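Local structure of kelch repeat and BTB domain-containing protein A55 (6I2M) at residues N112-L115 / K116-S120. The protein probably serves as a substrate-specific adapter of CUL3-containing E3 ubiquitin ligases, directing host proteins to ubiquitination and proteasomal degradation. Sequence-based numbering, arbitrary orientation.
Sequences NYIL and KNLCS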
loop_
_atom_site.group_PDB
_atom_site.type_symbol
_atom_site.label_atom_id
_atom_site.label_comp_id
_atom_site.label_asym_id
_atom_site.label_seq_id
_atom_site.Cartn_x
_atom_site.Cartn_y
_atom_site.Cartn_z
ATOM N N ASN A 112 14.049 16.732 5.588
ATOM C CA ASN A 112 13.259 17.350 6.658
ATOM C C ASN A 112 13.861 17.095 8.040
ATOM O O ASN A 112 13.820 17.987 8.883
ATOM C CB ASN A 112 11.796 16.891 6.610
ATOM C CG ASN A 112 10.991 17.415 5.440
ATOM O OD1 ASN A 112 11.394 18.333 4.711
ATOM N ND2 ASN A 112 9.818 16.838 5.237
ATOM N N TYR A 113 14.434 15.890 8.259
ATOM C CA TYR A 113 15.086 15.496 9.514
ATOM C C TYR A 113 16.397 16.270 9.702
ATOM O O TYR A 113 16.697 16.688 10.823
ATOM C CB TYR A 113 15.343 13.976 9.539
ATOM C CG TYR A 113 15.863 13.450 10.861
ATOM C CD1 TYR A 113 17.230 13.361 11.111
ATOM C CD2 TYR A 113 14.989 13.006 11.850
ATOM C CE1 TYR A 113 17.715 12.867 12.321
ATOM C CE2 TYR A 113 15.463 12.507 13.064
ATOM C CZ TYR A 113 16.828 12.441 13.295
ATOM O OH TYR A 113 17.302 11.953 14.490
ATOM N N ILE A 114 17.176 16.442 8.611
ATOM C CA ILE A 114 18.454 17.161 8.596
ATOM C C ILE A 114 18.232 18.657 8.883
ATOM O O ILE A 114 18.929 19.214 9.729
ATOM C CB ILE A 114 19.263 16.872 7.289
ATOM C CG1 ILE A 114 19.776 15.408 7.277
ATOM C CG2 ILE A 114 20.432 17.860 7.091
ATOM C CD1 ILE A 114 20.075 14.805 5.889
ATOM N N LEU A 115 17.237 19.281 8.213
ATOM C CA LEU A 115 16.881 20.697 8.387
ATOM C C LEU A 115 16.335 21.003 9.792
ATOM O O LEU A 115 16.612 22.076 10.331
ATOM C CB LEU A 115 15.870 21.146 7.314
ATOM C CG LEU A 115 16.385 21.269 5.877
ATOM C CD1 LEU A 115 15.259 21.074 4.879
ATOM C CD2 LEU A 115 17.060 22.607 5.640
ATOM N N LYS A 116 15.562 20.060 10.373
ATOM C CA LYS A 116 14.960 20.166 11.707
ATOM C C LYS A 116 16.027 20.043 12.804
ATOM O O LYS A 116 16.044 20.856 13.730
ATOM C CB LYS A 116 13.865 19.091 11.883
ATOM C CG LYS A 116 13.168 19.067 13.241
ATOM C CD LYS A 116 12.386 17.774 13.426
ATOM C CE LYS A 116 11.876 17.603 14.835
ATOM N NZ LYS A 116 11.183 16.301 15.014
ATOM N N ASN A 117 16.902 19.023 12.698
ATOM C CA ASN A 117 17.962 18.742 13.672
ATOM C C ASN A 117 19.319 19.386 13.313
ATOM O O ASN A 117 20.362 18.909 13.768
ATOM C CB ASN A 117 18.093 17.227 13.893
ATOM C CG ASN A 117 16.853 16.582 14.461
ATOM O OD1 ASN A 117 16.601 16.616 15.669
ATOM N ND2 ASN A 117 16.052 15.976 13.599
ATOM N N LEU A 118 19.303 20.483 12.525
ATOM C CA LEU A 118 20.522 21.187 12.124
ATOM C C LEU A 118 21.066 22.055 13.270
ATOM O O LEU A 118 20.779 23.253 13.353
ATOM C CB LEU A 118 20.308 21.991 10.820
ATOM C CG LEU A 118 21.558 22.388 10.016
ATOM C CD1 LEU A 118 22.295 21.166 9.465
ATOM C CD2 LEU A 118 21.185 23.292 8.861
ATOM N N CYS A 119 21.830 21.415 14.172
ATOM C CA CYS A 119 22.454 22.038 15.343
ATOM C C CYS A 119 23.813 22.644 14.971
ATOM O O CYS A 119 24.251 22.511 13.826
ATOM C CB CYS A 119 22.590 21.022 16.476
ATOM S SG CYS A 119 21.031 20.254 16.986
ATOM N N SER A 120 24.482 23.300 15.943
ATOM C CA SER A 120 25.812 23.891 15.764
ATOM C C SER A 120 26.872 22.792 15.585
ATOM O O SER A 120 27.801 22.958 14.800
ATOM C CB SER A 120 26.165 24.792 16.943
ATOM O OG SER A 120 26.084 24.098 18.176
#
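Asn117 folds its side chain back onto Tyr113 at the C-terminal end of helix 104-116, where the helix gives way to the short loop leading to helix 120-132, in the BTB-BACK part of the protein. Two donors of Asn117 grip Tyr113 O: the backbone N at 3.0 Å, completing a helical i to i+4 bond, and the side-chain ND2 at 2.9 Å. The ND2 bond is fairly straight (158° at the hydrogen), and the acceptor lies close to the amide plane. With chi1 at -62°, CG of Asn117 sits beside its own N, which brings both donors to one carbonyl. The same ND2 hovers over the centre of the Tyr113 ring, 3.4 Å above its plane, with ring and amide planes inclined by 42°. One residue earlier, Lys116 N makes the preceding helical hydrogen bond, to Asn112 O. Asn117 is the first residue to leave helical geometry, and Leu118 next centres an inverse gamma turn. Across the helix end, Ile114 CG2 and Leu118 CD1 approach loosely, at 4.5 Å. Leu118 packs on Phe126 and helix 136-147, which Leu115 also touches, while Tyr113 and Ile114 rest on Val91 of helix 91-101. Asn122 ND2 hydrogen-bonds to Asn117 O, tying the loop to helix 120-132.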